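Local coordinates for protein 3-dehydroquinate dehydratase (Geobacillus kaustophilus, PDB 2YR1) that probably catalyses the cis-dehydration of 3-dehydroquinate to 3-dehydroshikimate, the third step of the chorismate pathway, as a type I dehydroquinase working through a Schiff base, at residues Thr84-Arg89 / Ile172-Val177; Tyr120-Gly125 / Met162-Arg167. All coordinates share one frame; numbering follows the deposited sequence.

Interaction 1. Residues Thr84-Arg89 / Ile172-Val177; sequences TIRSER and IAKVAV
Arg86 brings one end of its guanidinium group up to the terminal nitrogen of Lys174, and this meeting of two long side chains is the whole of the contact. NH2 of Arg86 lies 3.1 Å from NZ of Lys174, and CZ of Arg86 is 4.0 Å from the same nitrogen. Both groups are donors, so no hydrogen bond joins them; the lysine nitrogen approaches the guanidinium obliquely. The two backbones stay far apart, with CA of Arg86 12.6 Å from CA of Ala176 at their nearest. Lys174 spans its share of the gap as an extended rod, CG anti to the backbone N (chi1 174°) and every later torsion also near trans, which carries NZ from strand 172-177 into the barrel interior. Arg86 comes from the opposite direction, out of the loop that follows strand 81-84, its chain bent at CB-CG and again at CG-CD, so that the guanidinium turns inward. Acidic groups surround the pair: Asp119 forms long, weak ion pairs with both residues, and Glu50 and Glu121 do so with Arg86. His147, the predicted proton donor/acceptor, packs against both side chains. Lys174 is the predicted Schiff-base lysine and Arg86 a predicted 3-dehydroquinate ligand, which puts the contact in the probable active site within the TIM barrel of a type I dehydroquinase. Two nitrogen-bearing ends kept close in a buried site, with carboxylates nearby that would offset positive charge, are consistent with a pocket that brings a substrate-binding arginine next to the Schiff-base lysine.

Interaction 2. Residues Tyr120-Gly125 / Met162-Arg167; sequences YELAYG and MRQAER
The short 3-10 segment at the end of strand 117-121 faces the last turns of helix 155-167, the backbones coming nearest at CA of Leu122 and CA of Ala165, 6.2 Å apart. Leu122 carries the contact through one methyl group. With CG anti to the backbone N (chi1 -175°), its CD1 is set against the helix surface, 3.3 Å from the backbone N of Ala165 and 3.8 Å from Ala165 CB. The same methyl also meets CB of Gln164 at 3.8 Å, so it rests where two successive helix residues join. Beyond CB the Gln164 chain bends away at chi2, and its OE1 accepts a hydrogen bond from NH1 of Arg167 (3.0 Å); OE1 lies in the guanidinium plane, whereas NH1 sits 39° out of the carbonyl plane. Here the 3-10 turn that follows one barrel strand packs against a helix of the outer layer, and Val144 of the neighbouring strand 141-148 touches both Leu122 and Ala165. With no hydrogen bond between them, the segments are joined by van der Waals packing of one leucine methyl on helix backbone and CB atoms, while the polar end of Gln164 is engaged within its own helix.

Overall arrangement
Interaction 1 lies in the buried interior of the barrel, its centre about 7 Å from the centre of the chain, whereas interaction 2, its centre about 14 Å from that point, is a partly buried seam between the strand layer and the outer helices. The first brings two long nitrogen-tipped side chains together in the predicted active site; the second is van der Waals packing. They are neighbours nonetheless, their centres about 10 Å apart. Helix 155-167 leads directly into strand 172-177, and Val175 CG1 packs on Met162 CG at 3.6 Å. A second link joins the other two segments: Glu121 OE1 probably accepts a hydrogen bond from Ser87 N.

Interaction 1. Residues Thr84-Arg89 / Ile172-Val177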
loop_
_atom_site.group_PDB
_atom_site.type_symbol
_atom_site.label_atom_id
_atom_site.label_comp_id
_atom_site.label_asym_id
_atom_site.label_seq_id
_atom_site.Cartn_x
_atom_site.Cartn_y
_atom_site.Cartn_z
ATOM N N THR A 84 22.949 14.775 6.701
ATOM C CA THR A 84 21.812 15.676 6.647
ATOM C C THR A 84 21.748 16.691 7.787
ATOM O O THR A 84 21.865 16.328 8.957
ATOM C CB THR A 84 20.501 14.870 6.695
ATOM O OG1 THR A 84 20.511 13.880 5.660
ATOM C CG2 THR A 84 19.290 15.785 6.537
ATOM N N ILE A 85 21.562 17.958 7.433
ATOM C CA ILE A 85 21.386 19.028 8.413
ATOM C C ILE A 85 20.039 19.644 8.056
ATOM O O ILE A 85 19.954 20.614 7.303
ATOM C CB ILE A 85 22.497 20.104 8.332
ATOM C CG1 ILE A 85 23.825 19.513 8.816
ATOM C CG2 ILE A 85 22.123 21.291 9.184
ATOM C CD1 ILE A 85 25.025 20.461 8.690
ATOM N N ARG A 86 18.981 19.053 8.596
ATOM C CA ARG A 86 17.627 19.509 8.326
ATOM C C ARG A 86 17.350 20.913 8.854
ATOM O O ARG A 86 17.588 21.204 10.018
ATOM C CB ARG A 86 16.610 18.525 8.931
ATOM C CG ARG A 86 15.139 18.835 8.601
ATOM C CD ARG A 86 14.776 18.405 7.177
ATOM N NE ARG A 86 14.866 16.953 7.007
ATOM C CZ ARG A 86 15.686 16.335 6.160
ATOM N NH1 ARG A 86 16.505 17.036 5.387
ATOM N NH2 ARG A 86 15.690 15.004 6.089
ATOM N N SER A 87 16.854 21.782 7.982
ATOM C CA SER A 87 16.512 23.140 8.374
ATOM C C SER A 87 15.490 23.048 9.502
ATOM O O SER A 87 14.879 21.991 9.700
ATOM C CB SER A 87 15.888 23.882 7.201
ATOM O OG SER A 87 15.207 25.027 7.664
ATOM N N GLU A 88 15.298 24.142 10.239
ATOM C CA GLU A 88 14.331 24.134 11.329
ATOM C C GLU A 88 12.955 24.351 10.723
ATOM O O GLU A 88 11.954 23.805 11.202
ATOM C CB GLU A 88 14.648 25.233 12.349
ATOM C CG GLU A 88 13.894 25.089 13.675
ATOM C CD GLU A 88 14.474 25.975 14.773
ATOM O OE1 GLU A 88 14.825 27.133 14.465
ATOM O OE2 GLU A 88 14.573 25.519 15.938
ATOM N N ARG A 89 12.917 25.139 9.652
ATOM C CA ARG A 89 11.674 25.430 8.954
ATOM C C ARG A 89 11.124 24.195 8.239
ATOM O O ARG A 89 10.057 24.253 7.627
ATOM C CB ARG A 89 11.896 26.545 7.931
ATOM C CG ARG A 89 12.870 26.189 6.830
ATOM C CD ARG A 89 13.101 27.366 5.898
ATOM N NE ARG A 89 12.037 27.521 4.909
ATOM C CZ ARG A 89 11.819 28.640 4.224
ATOM N NH1 ARG A 89 12.591 29.695 4.435
ATOM N NH2 ARG A 89 10.852 28.699 3.313
ATOM N N ILE A 172 19.343 12.915 -6.638
ATOM C CA ILE A 172 18.143 12.285 -6.102
ATOM C C ILE A 172 17.233 13.410 -5.638
ATOM O O ILE A 172 17.689 14.348 -4.997
ATOM C CB ILE A 172 18.465 11.389 -4.878
ATOM C CG1 ILE A 172 19.405 10.261 -5.301
ATOM C CG2 ILE A 172 17.176 10.866 -4.260
ATOM C CD1 ILE A 172 19.712 9.259 -4.204
ATOM N N ALA A 173 15.948 13.314 -5.978
ATOM C CA ALA A 173 14.966 14.322 -5.594
ATOM C C ALA A 173 14.134 13.779 -4.442
ATOM O O ALA A 173 13.662 12.639 -4.503
ATOM C CB ALA A 173 14.061 14.635 -6.772
ATOM N N LYS A 174 13.954 14.571 -3.388
ATOM C CA LYS A 174 13.168 14.085 -2.259
ATOM C C LYS A 174 12.051 15.029 -1.812
ATOM O O LYS A 174 12.263 16.238 -1.689
ATOM C CB LYS A 174 14.095 13.776 -1.075
ATOM C CG LYS A 174 13.365 13.397 0.222
ATOM C CD LYS A 174 14.327 13.179 1.393
ATOM C CE LYS A 174 13.544 13.011 2.684
ATOM N NZ LYS A 174 14.338 13.288 3.906
ATOM N N VAL A 175 10.848 14.489 -1.615
ATOM C CA VAL A 175 9.728 15.293 -1.112
ATOM C C VAL A 175 8.953 14.522 -0.036
ATOM O O VAL A 175 8.601 13.354 -0.227
ATOM C CB VAL A 175 8.694 15.704 -2.212
ATOM C CG1 VAL A 175 9.337 16.626 -3.262
ATOM C CG2 VAL A 175 8.132 14.479 -2.877
ATOM N N ALA A 176 8.697 15.164 1.101
ATOM C CA ALA A 176 7.909 14.507 2.147
ATOM C C ALA A 176 6.710 15.404 2.501
ATOM O O ALA A 176 6.821 16.630 2.494
ATOM C CB ALA A 176 8.783 14.223 3.391
ATOM N N VAL A 177 5.560 14.805 2.785
ATOM C CA VAL A 177 4.384 15.572 3.136
ATOM C C VAL A 177 3.690 15.009 4.369
ATOM O O VAL A 177 3.941 13.867 4.768
ATOM C CB VAL A 177 3.345 15.627 1.975
ATOM C CG1 VAL A 177 3.945 16.329 0.755
ATOM C CG2 VAL A 177 2.880 14.201 1.604
#

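Interaction 2. Residues Tyr120-Gly125 / Met162-Arg167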
loop_
_atom_site.group_PDB
_atom_site.type_symbol
_atom_site.label_atom_id
_atom_site.label_comp_id
_atom_site.label_asym_id
_atom_site.label_seq_id
_atom_site.Cartn_x
_atom_site.Cartn_y
_atom_site.Cartn_z
ATOM N N TYR A 120 20.334 18.430 0.819
ATOM C CA TYR A 120 20.270 19.886 0.856
ATOM C C TYR A 120 18.887 20.332 0.397
ATOM O O TYR A 120 18.297 19.726 -0.502
ATOM C CB TYR A 120 21.348 20.493 -0.040
ATOM C CG TYR A 120 21.786 21.858 0.407
ATOM C CD1 TYR A 120 22.361 22.039 1.664
ATOM C CD2 TYR A 120 21.648 22.969 -0.426
ATOM C CE1 TYR A 120 22.789 23.283 2.081
ATOM C CE2 TYR A 120 22.076 24.226 -0.015
ATOM C CZ TYR A 120 22.648 24.374 1.244
ATOM O OH TYR A 120 23.083 25.612 1.672
ATOM N N GLU A 121 18.390 21.403 1.008
ATOM C CA GLU A 121 17.054 21.920 0.736
ATOM C C GLU A 121 16.877 22.657 -0.588
ATOM O O GLU A 121 17.635 23.585 -0.899
ATOM C CB GLU A 121 16.632 22.863 1.871
ATOM C CG GLU A 121 17.443 22.690 3.168
ATOM C CD GLU A 121 17.080 21.433 3.943
ATOM O OE1 GLU A 121 16.331 21.529 4.944
ATOM O OE2 GLU A 121 17.545 20.346 3.544
ATOM N N LEU A 122 15.855 22.262 -1.345
ATOM C CA LEU A 122 15.572 22.916 -2.616
ATOM C C LEU A 122 15.277 24.378 -2.333
ATOM O O LEU A 122 15.590 25.255 -3.132
ATOM C CB LEU A 122 14.360 22.279 -3.315
ATOM C CG LEU A 122 14.117 22.871 -4.717
ATOM C CD1 LEU A 122 13.561 21.825 -5.645
ATOM C CD2 LEU A 122 13.174 24.060 -4.624
ATOM N N ALA A 123 14.689 24.635 -1.170
ATOM C CA ALA A 123 14.340 25.991 -0.779
ATOM C C ALA A 123 15.509 26.963 -0.891
ATOM O O ALA A 123 15.300 28.168 -0.963
ATOM C CB ALA A 123 13.791 25.998 0.643
ATOM N N TYR A 124 16.734 26.447 -0.910
ATOM C CA TYR A 124 17.912 27.311 -1.008
ATOM C C TYR A 124 18.263 27.677 -2.446
ATOM O O TYR A 124 19.369 28.148 -2.723
ATOM C CB TYR A 124 19.118 26.657 -0.322
ATOM C CG TYR A 124 18.928 26.417 1.164
ATOM C CD1 TYR A 124 19.953 25.876 1.938
ATOM C CD2 TYR A 124 17.715 26.715 1.796
ATOM C CE1 TYR A 124 19.778 25.634 3.309
ATOM C CE2 TYR A 124 17.528 26.479 3.160
ATOM C CZ TYR A 124 18.563 25.940 3.909
ATOM O OH TYR A 124 18.383 25.710 5.255
ATOM N N GLY A 125 17.301 27.464 -3.344
ATOM C CA GLY A 125 17.451 27.778 -4.757
ATOM C C GLY A 125 18.844 27.912 -5.350
ATOM O O GLY A 125 19.577 26.930 -5.472
ATOM N N MET A 162 9.918 18.423 -7.499
ATOM C CA MET A 162 10.834 17.398 -7.952
ATOM C C MET A 162 11.462 17.759 -9.300
ATOM O O MET A 162 12.619 17.452 -9.554
ATOM C CB MET A 162 10.119 16.040 -8.027
ATOM C CG MET A 162 9.891 15.415 -6.652
ATOM S SD MET A 162 9.031 13.838 -6.645
ATOM C CE MET A 162 7.295 14.359 -6.854
ATOM N N ARG A 163 10.699 18.404 -10.171
ATOM C CA ARG A 163 11.259 18.782 -11.459
ATOM C C ARG A 163 12.380 19.790 -11.236
ATOM O O ARG A 163 13.427 19.701 -11.862
ATOM C CB ARG A 163 10.182 19.386 -12.367
ATOM C CG ARG A 163 9.158 18.377 -12.862
ATOM C CD ARG A 163 8.737 18.693 -14.286
ATOM N NE ARG A 163 7.899 19.882 -14.352
ATOM C CZ ARG A 163 7.937 20.770 -15.345
ATOM N NH1 ARG A 163 8.778 20.601 -16.356
ATOM N NH2 ARG A 163 7.132 21.824 -15.326
ATOM N N GLN A 164 12.157 20.730 -10.320
ATOM C CA GLN A 164 13.132 21.773 -10.015
ATOM C C GLN A 164 14.388 21.192 -9.358
ATOM O O GLN A 164 15.511 21.617 -9.650
ATOM C CB GLN A 164 12.492 22.823 -9.101
ATOM C CG GLN A 164 13.146 24.192 -9.160
ATOM C CD GLN A 164 12.705 24.983 -10.375
ATOM O OE1 GLN A 164 13.001 24.615 -11.513
ATOM N NE2 GLN A 164 11.980 26.068 -10.139
ATOM N N ALA A 165 14.196 20.227 -8.463
ATOM C CA ALA A 165 15.321 19.601 -7.793
ATOM C C ALA A 165 16.259 19.044 -8.868
ATOM O O ALA A 165 17.473 19.236 -8.808
ATOM C CB ALA A 165 14.833 18.489 -6.878
ATOM N N GLU A 166 15.686 18.364 -9.860
ATOM C CA GLU A 166 16.483 17.813 -10.939
ATOM C C GLU A 166 17.094 18.970 -11.728
ATOM O O GLU A 166 18.244 18.895 -12.121
ATOM C CB GLU A 166 15.630 16.933 -11.866
ATOM C CG GLU A 166 16.431 16.332 -13.028
ATOM C CD GLU A 166 15.550 15.559 -13.996
ATOM O OE1 GLU A 166 14.518 16.107 -14.424
ATOM O OE2 GLU A 166 15.885 14.406 -14.319
ATOM N N ARG A 167 16.330 20.038 -11.943
ATOM C CA ARG A 167 16.842 21.213 -12.665
ATOM C C ARG A 167 18.099 21.793 -11.984
ATOM O O ARG A 167 19.028 22.254 -12.666
ATOM C CB ARG A 167 15.783 22.316 -12.739
ATOM C CG ARG A 167 14.494 21.936 -13.437
ATOM C CD ARG A 167 14.331 22.667 -14.758
ATOM N NE ARG A 167 13.078 22.318 -15.421
ATOM C CZ ARG A 167 11.865 22.650 -14.980
ATOM N NH1 ARG A 167 11.717 23.357 -13.863
ATOM N NH2 ARG A 167 10.793 22.262 -15.656
#